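Local structure of cryptic loci regulator 2 (Schizosaccharomyces pombe 972h-, 5IKJ) at residues R462-V466 with R494-W499; R243-V247 with F383-L389; I261-I267 with P287-K293; G69-S73 with E225-H229. The protein acts upstream of histone deacetylases in transcriptional silencing of fission-yeast heterochromatin and is required for nucleosome positioning and gene silencing by the SHREC repressor complex. One frame throughout, in Å; residues are numbered along the deposited sequence.

Contact 1 of 4, residues R462-V466 with R494-W499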
loop_
_atom_site.group_PDB
_atom_site.type_symbol
_atom_site.label_atom_id
_atom_site.label_comp_id
_atom_site.label_asym_id
_atom_site.label_seq_id
_atom_site.Cartn_x
_atom_site.Cartn_y
_atom_site.Cartn_z
ATOM N N ARG A 462 -1.346 -10.356 11.445
ATOM C CA ARG A 462 -1.600 -9.377 12.497
ATOM C C ARG A 462 -2.131 -10.050 13.758
ATOM O O ARG A 462 -1.656 -9.778 14.866
ATOM C CB ARG A 462 -2.581 -8.322 11.985
ATOM C CG ARG A 462 -2.967 -7.245 12.985
ATOM C CD ARG A 462 -3.947 -6.276 12.341
ATOM N NE ARG A 462 -4.235 -5.107 13.164
ATOM C CZ ARG A 462 -5.063 -4.130 12.803
ATOM N NH1 ARG A 462 -5.688 -4.182 11.633
ATOM N NH2 ARG A 462 -5.270 -3.098 13.608
ATOM N N LEU A 463 -3.118 -10.936 13.609
ATOM C CA LEU A 463 -3.698 -11.601 14.772
ATOM C C LEU A 463 -2.790 -12.697 15.318
ATOM O O LEU A 463 -2.782 -12.939 16.530
ATOM C CB LEU A 463 -5.070 -12.178 14.420
ATOM C CG LEU A 463 -6.189 -11.161 14.174
ATOM C CD1 LEU A 463 -7.489 -11.872 13.826
ATOM C CD2 LEU A 463 -6.397 -10.249 15.378
ATOM N N GLN A 464 -2.026 -13.368 14.453
ATOM C CA GLN A 464 -1.031 -14.318 14.939
ATOM C C GLN A 464 -0.063 -13.646 15.903
ATOM O O GLN A 464 0.320 -14.230 16.922
ATOM C CB GLN A 464 -0.262 -14.929 13.768
ATOM C CG GLN A 464 -1.076 -15.848 12.872
ATOM C CD GLN A 464 -0.274 -16.350 11.684
ATOM O OE1 GLN A 464 0.873 -15.949 11.482
ATOM N NE2 GLN A 464 -0.875 -17.230 10.890
ATOM N N MET A 465 0.343 -12.412 15.594
ATOM C CA MET A 465 1.294 -11.707 16.446
ATOM C C MET A 465 0.636 -11.237 17.737
ATOM O O MET A 465 1.237 -11.324 18.813
ATOM C CB MET A 465 1.897 -10.528 15.682
ATOM C CG MET A 465 2.819 -10.939 14.542
ATOM S SD MET A 465 4.326 -11.764 15.098
ATOM C CE MET A 465 5.084 -10.484 16.098
ATOM N N VAL A 466 -0.599 -10.733 17.653
ATOM C CA VAL A 466 -1.326 -10.358 18.862
ATOM C C VAL A 466 -1.454 -11.552 19.795
ATOM O O VAL A 466 -1.421 -11.400 21.022
ATOM C CB VAL A 466 -2.708 -9.775 18.499
ATOM C CG1 VAL A 466 -3.553 -9.549 19.750
ATOM C CG2 VAL A 466 -2.549 -8.471 17.732
ATOM N N ARG A 494 -11.866 1.764 14.084
ATOM C CA ARG A 494 -10.812 0.763 14.048
ATOM C C ARG A 494 -10.874 -0.142 15.272
ATOM O O ARG A 494 -11.288 0.268 16.359
ATOM C CB ARG A 494 -9.438 1.425 13.999
ATOM C CG ARG A 494 -9.097 2.127 12.697
ATOM C CD ARG A 494 -7.701 2.735 12.770
ATOM N NE ARG A 494 -6.710 1.755 13.207
ATOM C CZ ARG A 494 -5.423 2.019 13.402
ATOM N NH1 ARG A 494 -4.949 3.240 13.198
ATOM N NH2 ARG A 494 -4.607 1.055 13.801
ATOM N N TRP A 495 -10.452 -1.387 15.078
ATOM C CA TRP A 495 -10.097 -2.267 16.181
ATOM C C TRP A 495 -8.610 -2.102 16.465
ATOM O O TRP A 495 -7.791 -2.126 15.541
ATOM C CB TRP A 495 -10.419 -3.722 15.839
ATOM C CG TRP A 495 -9.962 -4.722 16.863
ATOM C CD1 TRP A 495 -10.690 -5.221 17.906
ATOM C CD2 TRP A 495 -8.677 -5.355 16.935
ATOM N NE1 TRP A 495 -9.937 -6.121 18.621
ATOM C CE2 TRP A 495 -8.698 -6.220 18.046
ATOM C CE3 TRP A 495 -7.511 -5.268 16.169
ATOM C CZ2 TRP A 495 -7.598 -6.996 18.409
ATOM C CZ3 TRP A 495 -6.419 -6.039 16.532
ATOM C CH2 TRP A 495 -6.470 -6.891 17.641
ATOM N N TYR A 496 -8.268 -1.921 17.735
ATOM C CA TYR A 496 -6.885 -1.744 18.145
ATOM C C TYR A 496 -6.418 -2.948 18.952
ATOM O O TYR A 496 -7.198 -3.577 19.674
ATOM C CB TYR A 496 -6.710 -0.465 18.972
ATOM C CG TYR A 496 -7.009 0.810 18.216
ATOM C CD1 TYR A 496 -6.077 1.360 17.348
ATOM C CD2 TYR A 496 -8.218 1.468 18.381
ATOM C CE1 TYR A 496 -6.345 2.527 16.659
ATOM C CE2 TYR A 496 -8.495 2.635 17.699
ATOM C CZ TYR A 496 -7.555 3.160 16.839
ATOM O OH TYR A 496 -7.823 4.322 16.154
ATOM N N GLU A 497 -5.132 -3.257 18.821
ATOM C CA GLU A 497 -4.553 -4.362 19.562
ATOM C C GLU A 497 -4.795 -4.144 21.058
ATOM O O GLU A 497 -4.896 -3.002 21.516
ATOM C CB GLU A 497 -3.056 -4.486 19.264
ATOM C CG GLU A 497 -2.729 -4.923 17.833
ATOM C CD GLU A 497 -2.979 -3.832 16.808
ATOM O OE1 GLU A 497 -3.241 -2.680 17.214
ATOM O OE2 GLU A 497 -2.916 -4.126 15.597
ATOM N N PRO A 498 -4.908 -5.221 21.840
ATOM C CA PRO A 498 -5.364 -5.059 23.232
ATOM C C PRO A 498 -4.444 -4.199 24.082
ATOM O O PRO A 498 -4.915 -3.569 25.038
ATOM C CB PRO A 498 -5.439 -6.502 23.748
ATOM C CG PRO A 498 -4.517 -7.277 22.871
ATOM C CD PRO A 498 -4.559 -6.617 21.527
ATOM N N TRP A 499 -3.150 -4.148 23.768
ATOM C CA TRP A 499 -2.224 -3.291 24.500
ATOM C C TRP A 499 -2.225 -1.855 23.994
ATOM O O TRP A 499 -1.629 -0.987 24.640
ATOM C CB TRP A 499 -0.802 -3.847 24.406
ATOM C CG TRP A 499 -0.262 -3.870 23.003
ATOM C CD1 TRP A 499 0.249 -2.814 22.301
ATOM C CD2 TRP A 499 -0.181 -5.004 22.132
ATOM N NE1 TRP A 499 0.640 -3.220 21.049
ATOM C CE2 TRP A 499 0.388 -4.561 20.920
ATOM C CE3 TRP A 499 -0.533 -6.351 22.259
ATOM C CZ2 TRP A 499 0.613 -5.417 19.844
ATOM C CZ3 TRP A 499 -0.309 -7.200 21.189
ATOM C CH2 TRP A 499 0.258 -6.730 19.998
HETATM O O HOH W 1 -7.153 -1.252 12.775
#
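Arg-462 and Glu-497 form a buried salt bridge where helix 461-469 packs on the loop that follows strand 491-494, in the Clr2 region related to SH3 folds. The two side chains cross at about a right angle, and the arginine grips side-on: NE lies 2.9 Å from Glu-497 OE2 and NH2 lies 3.2 Å from the same oxygen. Both nitrogens come from one face of the carboxylate, yet that oxygen sits close to the guanidinium plane. The fully extended arginine chain, with CG anti to the backbone N (chi1 179°), carries the charged end past the Trp-495 ring, whose CE3 lies over one guanidinium face. NH1 has its own salt bridge to Asp-393. With an alanine here, Glu-497 OE2 is likely to lose both its donors, and Asp-393 one of its two arginine partners, leaving it Arg-243. One turn further along the helix, Val-466 splits its branches. CG1 abuts Pro-498 CD at 3.6 Å, while CG2 rests against Glu-497 CG and reaches toward the six-membered end of Trp-499. Leu-463 CD2 touches Trp-495 CH2. Arg-494 NH1 is salt-bridged to Glu-246, and a water accepts from Arg-494 NE at 3.1 Å and from Arg-462 NH2 at 2.8 Å.

Contact 2 of 4, residues R243-V247 with F383-L389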
loop_
_atom_site.group_PDB
_atom_site.type_symbol
_atom_site.label_atom_id
_atom_site.label_comp_id
_atom_site.label_asym_id
_atom_site.label_seq_id
_atom_site.Cartn_x
_atom_site.Cartn_y
_atom_site.Cartn_z
ATOM N N ARG A 243 -1.752 5.851 11.654
ATOM C CA ARG A 243 -1.785 5.822 10.201
ATOM C C ARG A 243 -1.743 7.231 9.623
ATOM O O ARG A 243 -2.234 8.190 10.225
ATOM C CB ARG A 243 -3.026 5.069 9.708
ATOM C CG ARG A 243 -2.999 3.604 10.115
ATOM C CD ARG A 243 -4.299 2.875 9.842
ATOM N NE ARG A 243 -4.142 1.439 10.054
ATOM C CZ ARG A 243 -5.146 0.569 10.128
ATOM N NH1 ARG A 243 -6.402 0.978 10.016
ATOM N NH2 ARG A 243 -4.888 -0.718 10.322
ATOM N N LEU A 244 -1.139 7.332 8.443
ATOM C CA LEU A 244 -0.933 8.618 7.791
ATOM C C LEU A 244 -2.264 9.306 7.529
ATOM O O LEU A 244 -3.155 8.736 6.889
ATOM C CB LEU A 244 -0.168 8.407 6.485
ATOM C CG LEU A 244 1.239 7.829 6.647
ATOM C CD1 LEU A 244 1.826 7.428 5.301
ATOM C CD2 LEU A 244 2.148 8.827 7.346
ATOM N N GLY A 245 -2.397 10.532 8.026
ATOM C CA GLY A 245 -3.605 11.307 7.853
ATOM C C GLY A 245 -4.597 11.216 8.990
ATOM O O GLY A 245 -5.621 11.910 8.951
ATOM N N GLU A 246 -4.335 10.391 10.001
ATOM C CA GLU A 246 -5.264 10.249 11.111
ATOM C C GLU A 246 -5.149 11.426 12.070
ATOM O O GLU A 246 -4.080 12.020 12.239
ATOM C CB GLU A 246 -5.008 8.951 11.874
ATOM C CG GLU A 246 -5.280 7.689 11.080
ATOM C CD GLU A 246 -5.363 6.458 11.962
ATOM O OE1 GLU A 246 -6.349 5.702 11.838
ATOM O OE2 GLU A 246 -4.446 6.250 12.785
ATOM N N VAL A 247 -6.271 11.756 12.701
ATOM C CA VAL A 247 -6.331 12.772 13.745
ATOM C C VAL A 247 -6.222 12.069 15.090
ATOM O O VAL A 247 -6.999 11.152 15.384
ATOM C CB VAL A 247 -7.630 13.590 13.643
ATOM C CG1 VAL A 247 -7.813 14.484 14.862
ATOM C CG2 VAL A 247 -7.625 14.424 12.367
ATOM N N PHE A 383 -11.232 6.943 4.915
ATOM C CA PHE A 383 -11.104 7.687 6.161
ATOM C C PHE A 383 -12.472 7.762 6.823
ATOM O O PHE A 383 -13.432 8.247 6.214
ATOM C CB PHE A 383 -10.568 9.094 5.908
ATOM C CG PHE A 383 -9.075 9.171 5.789
ATOM C CD1 PHE A 383 -8.280 9.225 6.921
ATOM C CD2 PHE A 383 -8.467 9.213 4.547
ATOM C CE1 PHE A 383 -6.902 9.303 6.818
ATOM C CE2 PHE A 383 -7.089 9.293 4.436
ATOM C CZ PHE A 383 -6.307 9.338 5.573
ATOM N N ARG A 384 -12.569 7.281 8.056
ATOM C CA ARG A 384 -13.780 7.428 8.856
ATOM C C ARG A 384 -13.457 8.413 9.971
ATOM O O ARG A 384 -12.885 8.036 10.998
ATOM C CB ARG A 384 -14.259 6.093 9.419
ATOM C CG ARG A 384 -15.566 6.224 10.186
ATOM C CD ARG A 384 -15.923 4.987 10.978
ATOM N NE ARG A 384 -17.203 5.167 11.655
ATOM C CZ ARG A 384 -17.373 5.883 12.763
ATOM N NH1 ARG A 384 -16.342 6.494 13.334
ATOM N NH2 ARG A 384 -18.579 5.994 13.301
ATOM N N GLY A 385 -13.828 9.674 9.767
ATOM C CA GLY A 385 -13.533 10.705 10.738
ATOM C C GLY A 385 -12.055 10.791 11.057
ATOM O O GLY A 385 -11.249 11.177 10.205
ATOM N N ALA A 386 -11.687 10.414 12.282
ATOM C CA ALA A 386 -10.305 10.524 12.732
ATOM C C ALA A 386 -9.425 9.378 12.256
ATOM O O ALA A 386 -8.198 9.528 12.235
ATOM C CB ALA A 386 -10.256 10.581 14.260
ATOM N N GLU A 387 -10.011 8.248 11.868
ATOM C CA GLU A 387 -9.267 7.019 11.646
ATOM C C GLU A 387 -9.234 6.646 10.168
ATOM O O GLU A 387 -10.118 7.018 9.390
ATOM C CB GLU A 387 -9.876 5.872 12.455
ATOM C CG GLU A 387 -9.775 6.079 13.957
ATOM C CD GLU A 387 -10.646 5.122 14.747
ATOM O OE1 GLU A 387 -11.712 4.722 14.233
ATOM O OE2 GLU A 387 -10.263 4.769 15.883
ATOM N N LYS A 388 -8.194 5.904 9.797
ATOM C CA LYS A 388 -8.032 5.364 8.457
ATOM C C LYS A 388 -8.377 3.880 8.472
ATOM O O LYS A 388 -7.981 3.154 9.389
ATOM C CB LYS A 388 -6.595 5.560 7.972
ATOM C CG LYS A 388 -6.427 5.707 6.469
ATOM C CD LYS A 388 -4.976 6.012 6.123
ATOM C CE LYS A 388 -4.794 6.344 4.650
ATOM N NZ LYS A 388 -3.471 6.974 4.394
ATOM N N LEU A 389 -9.113 3.432 7.457
ATOM C CA LEU A 389 -9.533 2.042 7.364
ATOM C C LEU A 389 -9.162 1.476 6.003
ATOM O O LEU A 389 -9.164 2.184 4.993
ATOM C CB LEU A 389 -11.040 1.888 7.598
ATOM C CG LEU A 389 -11.482 1.969 9.060
ATOM C CD1 LEU A 389 -12.993 2.085 9.150
ATOM C CD2 LEU A 389 -10.994 0.754 9.843
#
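Glu-246 reaches across to strand 387-390 with an extended side chain, and its OE1 accepts the backbone N-H of Lys-388 at 2.8 Å on the anti lone pair, in a nearly straight bond (167°). Next to it, Val-247 N donates to Ala-386 O at 3.0 Å. Lys-388 answers in the other direction: its extended chain crosses beside Arg-243 and sets NZ 3.1 Å from Leu-244 O, with Glu-230 as its salt-bridge partner. Arg-243 NH1 in turn donates to Lys-388 O at 2.8 Å, the oxygen lying in the guanidinium plane, and is also paired with Asp-393. Behind these bonds stand two tight turns. A type II turn runs from Arg-243 to Glu-246, and Glu-246 OE2 ties back to Arg-243 N at 2.9 Å; a type II' turn from Arg-384 to Glu-387 presents Ala-386 O. At Gly-245 the Phe-383 ring leaves no room for a side chain. Cutting Glu-246 back to an alanine would probably strip the Lys-388 N-H of its acceptor and Arg-494 of its carboxylate mate. The contact thus joins the loop between helix 214-237 and strand 247-252 to the hairpin of strands 377-384 and 387-390, with helix 518-522 touching Val-247 and Phe-383.

Contact 3 of 4, residues I261-I267 with P287-K293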
loop_
_atom_site.group_PDB
_atom_site.type_symbol
_atom_site.label_atom_id
_atom_site.label_comp_id
_atom_site.label_asym_id
_atom_site.label_seq_id
_atom_site.Cartn_x
_atom_site.Cartn_y
_atom_site.Cartn_z
ATOM N N ILE A 261 -1.312 12.936 11.875
ATOM C CA ILE A 261 -0.113 12.251 11.409
ATOM C C ILE A 261 0.177 12.706 9.982
ATOM O O ILE A 261 -0.641 12.516 9.079
ATOM C CB ILE A 261 -0.285 10.727 11.481
ATOM C CG1 ILE A 261 -0.759 10.285 12.870
ATOM C CG2 ILE A 261 1.023 10.018 11.108
ATOM C CD1 ILE A 261 0.266 10.454 13.985
ATOM N N VAL A 262 1.332 13.339 9.785
ATOM C CA VAL A 262 1.779 13.756 8.459
ATOM C C VAL A 262 2.764 12.768 7.840
ATOM O O VAL A 262 2.769 12.583 6.624
ATOM C CB VAL A 262 2.397 15.165 8.543
ATOM C CG1 VAL A 262 2.845 15.627 7.162
ATOM C CG2 VAL A 262 1.409 16.143 9.157
ATOM N N ALA A 263 3.621 12.144 8.641
ATOM C CA ALA A 263 4.682 11.285 8.132
ATOM C C ALA A 263 5.062 10.324 9.245
ATOM O O ALA A 263 4.653 10.481 10.396
ATOM C CB ALA A 263 5.895 12.103 7.665
ATOM N N ARG A 264 5.842 9.317 8.881
ATOM C CA ARG A 264 6.294 8.310 9.827
ATOM C C ARG A 264 7.407 7.532 9.149
ATOM O O ARG A 264 7.460 7.459 7.919
ATOM C CB ARG A 264 5.156 7.368 10.248
ATOM C CG ARG A 264 4.769 6.378 9.167
ATOM C CD ARG A 264 3.412 5.753 9.408
ATOM N NE ARG A 264 3.080 4.808 8.347
ATOM C CZ ARG A 264 1.966 4.084 8.305
ATOM N NH1 ARG A 264 1.063 4.188 9.269
ATOM N NH2 ARG A 264 1.754 3.254 7.295
ATOM N N ASN A 265 8.303 6.968 9.953
ATOM C CA ASN A 265 9.430 6.225 9.413
ATOM C C ASN A 265 9.763 5.083 10.357
ATOM O O ASN A 265 9.558 5.180 11.569
ATOM C CB ASN A 265 10.656 7.123 9.215
ATOM C CG ASN A 265 11.134 7.744 10.513
ATOM O OD1 ASN A 265 10.679 8.818 10.905
ATOM N ND2 ASN A 265 12.054 7.065 11.189
ATOM N N LEU A 266 10.272 3.997 9.785
ATOM C CA LEU A 266 10.709 2.867 10.587
ATOM C C LEU A 266 12.024 3.197 11.283
ATOM O O LEU A 266 12.881 3.895 10.733
ATOM C CB LEU A 266 10.870 1.628 9.706
ATOM C CG LEU A 266 9.573 1.038 9.150
ATOM C CD1 LEU A 266 9.864 0.028 8.050
ATOM C CD2 LEU A 266 8.755 0.394 10.260
ATOM N N ILE A 267 12.179 2.692 12.501
ATOM C CA ILE A 267 13.370 2.947 13.301
ATOM C C ILE A 267 14.413 1.893 12.959
ATOM O O ILE A 267 14.140 0.690 13.032
ATOM C CB ILE A 267 13.046 2.934 14.805
ATOM C CG1 ILE A 267 11.755 3.707 15.099
ATOM C CG2 ILE A 267 14.199 3.554 15.587
ATOM C CD1 ILE A 267 11.229 3.514 16.509
ATOM N N PRO A 287 6.905 0.395 15.951
ATOM C CA PRO A 287 7.698 0.350 14.714
ATOM C C PRO A 287 8.071 1.712 14.158
ATOM O O PRO A 287 9.018 1.794 13.366
ATOM C CB PRO A 287 6.778 -0.392 13.736
ATOM C CG PRO A 287 5.403 -0.068 14.212
ATOM C CD PRO A 287 5.486 0.074 15.711
ATOM N N TYR A 288 7.372 2.777 14.545
ATOM C CA TYR A 288 7.450 4.052 13.851
ATOM C C TYR A 288 7.876 5.182 14.778
ATOM O O TYR A 288 7.547 5.195 15.969
ATOM C CB TYR A 288 6.090 4.428 13.242
ATOM C CG TYR A 288 5.683 3.630 12.027
ATOM C CD1 TYR A 288 6.527 3.509 10.933
ATOM C CD2 TYR A 288 4.444 3.008 11.971
ATOM C CE1 TYR A 288 6.150 2.785 9.818
ATOM C CE2 TYR A 288 4.057 2.283 10.866
ATOM C CZ TYR A 288 4.911 2.174 9.790
ATOM O OH TYR A 288 4.525 1.450 8.687
ATOM N N GLN A 289 8.615 6.130 14.210
ATOM C CA GLN A 289 8.583 7.507 14.678
ATOM C C GLN A 289 7.447 8.211 13.954
ATOM O O GLN A 289 7.272 8.038 12.746
ATOM C CB GLN A 289 9.891 8.250 14.393
ATOM C CG GLN A 289 11.170 7.528 14.759
ATOM C CD GLN A 289 12.394 8.397 14.517
ATOM O OE1 GLN A 289 13.215 8.109 13.645
ATOM N NE2 GLN A 289 12.514 9.475 15.286
ATOM N N TYR A 290 6.672 8.998 14.691
ATOM C CA TYR A 290 5.589 9.773 14.106
ATOM C C TYR A 290 5.956 11.250 14.102
ATOM O O TYR A 290 6.554 11.756 15.057
ATOM C CB TYR A 290 4.277 9.555 14.863
ATOM C CG TYR A 290 3.837 8.109 14.892
ATOM C CD1 TYR A 290 3.288 7.507 13.768
ATOM C CD2 TYR A 290 3.973 7.348 16.045
ATOM C CE1 TYR A 290 2.887 6.183 13.792
ATOM C CE2 TYR A 290 3.575 6.027 16.079
ATOM C CZ TYR A 290 3.033 5.449 14.951
ATOM O OH TYR A 290 2.637 4.133 14.985
ATOM N N HIS A 291 5.600 11.930 13.016
ATOM C CA HIS A 291 5.853 13.355 12.850
ATOM C C HIS A 291 4.527 14.017 12.525
ATOM O O HIS A 291 3.902 13.696 11.509
ATOM C CB HIS A 291 6.882 13.600 11.747
ATOM C CG HIS A 291 8.003 12.610 11.754
ATOM N ND1 HIS A 291 9.051 12.678 12.646
ATOM C CD2 HIS A 291 8.230 11.516 10.990
ATOM C CE1 HIS A 291 9.881 11.675 12.425
ATOM N NE2 HIS A 291 9.406 10.954 11.424
ATOM N N CYS A 292 4.095 14.929 13.386
ATOM C CA CYS A 292 2.720 15.391 13.391
ATOM C C CYS A 292 2.639 16.884 13.112
ATOM O O CYS A 292 3.644 17.599 13.068
ATOM C CB CYS A 292 2.054 15.071 14.733
ATOM S SG CYS A 292 2.279 13.360 15.250
ATOM N N LYS A 293 1.402 17.337 12.916
ATOM C CA LYS A 293 1.074 18.740 12.706
ATOM C C LYS A 293 -0.088 19.076 13.625
ATOM O O LYS A 293 -1.172 18.501 13.485
ATOM C CB LYS A 293 0.704 19.003 11.240
ATOM C CG LYS A 293 -0.020 20.324 10.968
ATOM C CD LYS A 293 0.863 21.530 11.240
ATOM C CE LYS A 293 0.210 22.812 10.742
ATOM N NZ LYS A 293 -1.158 23.007 11.297
#
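Arg-264 lies flat over the Tyr-288 ring in a closely packed part of this antiparallel strand pair, with CD 3.7 Å from the ring centroid and only 7° off its normal, a CH-pi contact. The guanidinium plane is tilted just 9° from the ring, so NE continues the stack over CZ. With CG lodged between the backbone N and the carbonyl carbon (chi1 74°), the extended chain runs across the aromatic face to a salt bridge with Asp-234. Leu-266 CD2 adds a contact to Tyr-288 CE1.

The other face of the sheet carries a polar chain. His-291 NE2 donates to Asn-265 OD1 at a rather short 2.5 Å, in the ring plane and nearly along the C=O axis, and the amide lies almost coplanar with the imidazole. Asn-265 ND2 then gives a straight bond (175°) to Gln-289 OE1 at 2.9 Å, although the two amides are turned well apart. Since Asp-303 bonds both Gln-289 NE2 and, through its backbone N, His-291 ND1, both ends of this chain are fixed.

The pairing slackens at Ile-267, whose N makes only a weak bond to Pro-287 O at 3.4 Å; this partly exposed side chain rests CG1 on Gln-289 CG. At the far end a classic beta bulge shifts the register by one residue, and His-291 O is gripped twice, by Val-262 N and Ala-263 N.

The pair occupies the middle of a five-stranded antiparallel sheet: strand 300-304 flanks strand 288-294, strand 247-252 flanks strand 255-266, helix 214-237 touches the Arg-264 and Tyr-288 side chains, and helix 531-540 packs against Ala-263 and His-291.

Contact 4 of 4, residues G69-S73 with E225-H229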
loop_
_atom_site.group_PDB
_atom_site.type_symbol
_atom_site.label_atom_id
_atom_site.label_comp_id
_atom_site.label_asym_id
_atom_site.label_seq_id
_atom_site.Cartn_x
_atom_site.Cartn_y
_atom_site.Cartn_z
ATOM N N GLY A 69 8.726 -6.063 -5.457
ATOM C CA GLY A 69 8.904 -4.948 -4.551
ATOM C C GLY A 69 7.972 -3.796 -4.864
ATOM O O GLY A 69 6.829 -3.768 -4.400
ATOM N N GLY A 70 8.448 -2.843 -5.656
ATOM C CA GLY A 70 7.664 -1.678 -6.006
ATOM C C GLY A 70 7.824 -0.549 -5.001
ATOM O O GLY A 70 8.198 -0.747 -3.846
ATOM N N ALA A 71 7.526 0.662 -5.468
ATOM C CA ALA A 71 7.683 1.856 -4.648
ATOM C C ALA A 71 7.000 1.689 -3.299
ATOM O O ALA A 71 5.823 1.324 -3.221
ATOM C CB ALA A 71 7.104 3.069 -5.378
ATOM N N GLY A 72 7.752 1.959 -2.234
ATOM C CA GLY A 72 7.209 1.988 -0.893
ATOM C C GLY A 72 7.342 0.706 -0.102
ATOM O O GLY A 72 6.891 0.667 1.049
ATOM N N SER A 73 7.940 -0.337 -0.670
ATOM C CA SER A 73 8.020 -1.616 0.023
ATOM C C SER A 73 8.955 -1.523 1.221
ATOM O O SER A 73 10.060 -0.980 1.122
ATOM C CB SER A 73 8.506 -2.710 -0.924
ATOM O OG SER A 73 8.519 -3.969 -0.270
ATOM N N GLU A 225 1.549 1.775 -6.299
ATOM C CA GLU A 225 2.473 0.848 -5.653
ATOM C C GLU A 225 2.680 1.217 -4.190
ATOM O O GLU A 225 2.664 0.350 -3.310
ATOM C CB GLU A 225 3.804 0.834 -6.400
ATOM C CG GLU A 225 3.701 0.337 -7.830
ATOM C CD GLU A 225 5.021 0.400 -8.570
ATOM O OE1 GLU A 225 6.064 0.609 -7.917
ATOM O OE2 GLU A 225 5.015 0.247 -9.809
ATOM N N ARG A 226 2.834 2.501 -3.916
ATOM C CA ARG A 226 3.016 2.942 -2.551
ATOM C C ARG A 226 1.748 2.715 -1.740
ATOM O O ARG A 226 1.818 2.369 -0.575
ATOM C CB ARG A 226 3.454 4.405 -2.505
ATOM C CG ARG A 226 4.864 4.623 -3.016
ATOM C CD ARG A 226 5.434 5.967 -2.610
ATOM N NE ARG A 226 4.619 7.073 -3.079
ATOM C CZ ARG A 226 3.846 7.805 -2.293
ATOM N NH1 ARG A 226 3.131 8.783 -2.807
ATOM N NH2 ARG A 226 3.793 7.564 -0.997
ATOM N N MET A 227 0.590 2.898 -2.351
ATOM C CA MET A 227 -0.653 2.680 -1.630
ATOM C C MET A 227 -0.755 1.227 -1.207
ATOM O O MET A 227 -1.128 0.931 -0.085
ATOM C CB MET A 227 -1.861 3.053 -2.466
ATOM C CG MET A 227 -3.167 2.841 -1.732
ATOM S SD MET A 227 -4.569 3.460 -2.646
ATOM C CE MET A 227 -4.423 2.506 -4.141
ATOM N N PHE A 228 -0.424 0.319 -2.113
ATOM C CA PHE A 228 -0.460 -1.104 -1.790
ATOM C C PHE A 228 0.394 -1.403 -0.566
ATOM O O PHE A 228 -0.037 -2.111 0.352
ATOM C CB PHE A 228 0.019 -1.927 -2.987
ATOM C CG PHE A 228 0.328 -3.358 -2.652
ATOM C CD1 PHE A 228 -0.681 -4.304 -2.592
ATOM C CD2 PHE A 228 1.630 -3.759 -2.396
ATOM C CE1 PHE A 228 -0.400 -5.619 -2.280
ATOM C CE2 PHE A 228 1.917 -5.074 -2.084
ATOM C CZ PHE A 228 0.900 -6.006 -2.026
ATOM N N HIS A 229 1.613 -0.863 -0.534
ATOM C CA HIS A 229 2.517 -1.146 0.575
ATOM C C HIS A 229 2.112 -0.397 1.838
ATOM O O HIS A 229 2.361 -0.883 2.948
ATOM C CB HIS A 229 3.949 -0.809 0.175
ATOM C CG HIS A 229 4.571 -1.834 -0.720
ATOM N ND1 HIS A 229 4.895 -3.100 -0.284
ATOM C CD2 HIS A 229 4.916 -1.788 -2.028
ATOM C CE1 HIS A 229 5.418 -3.789 -1.282
ATOM N NE2 HIS A 229 5.444 -3.015 -2.352
#
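Glu-225 opens the contact by taking the backbone N-H of Ala-71 on OE1 at 2.9 Å, the donor standing nearly in line with the C-O bond. Its other oxygen, OE2, is held by His-66 and Gln-221, so the carboxylate spans the loop and two helices. Arg-226 follows with its aliphatic part: CG packs 3.6 Å from Ala-71 CB, while the guanidinium end turns to the other protein chain, bonding to its backbone and making a cation-pi contact. Phe-228 backs the next residue, its CD2 centred over one face of the His-229 imidazole. The opposite face of His-229 is covered by Ser-73, whose CA sits 3.4 Å above the ring plane and whose CB makes a CH-pi contact. Beside the backbone N (chi1 -77°), the imidazole reaches into the loop, and NE2 donates to Gly-69 O at 2.6 Å, near the ring plane but from above the carbonyl plane. The loop follows a type II turn from Gly-70 to Ser-73; a side chain at Gly-72 would press on Arg-226 CG. The chemistry implies a backbone-directed anchor: one helix turn offers an acceptor to Ala-71 and a donor to Gly-69, fixing a glycine-rich loop mainly through its peptide groups, with the histidine ring held between two layers.

In the fold
Along the chain contact 4 comes first and contact 1 last; contact 3 falls within the span that contact 2 encloses. Helix 214-237 carries half of contact 4, bringing the N-terminal loop 69-73 onto it, and touches none of the others, its nearest atoms about 6 Å from contact 3. Contact 2 links the loop after that helix, which leads into the five-stranded sheet, to a hairpin of the large mixed sheet. Contact 3 lies in the former sheet, its centre 14 Å from that of contact 2, and they meet through backbone bonds of Gly-245 and Glu-246 to Ile-261. Contact 1 borders the mixed sheet, about 17 Å from contact 2 between centres, joined where Glu-387 bonds Tyr-496 and Arg-494.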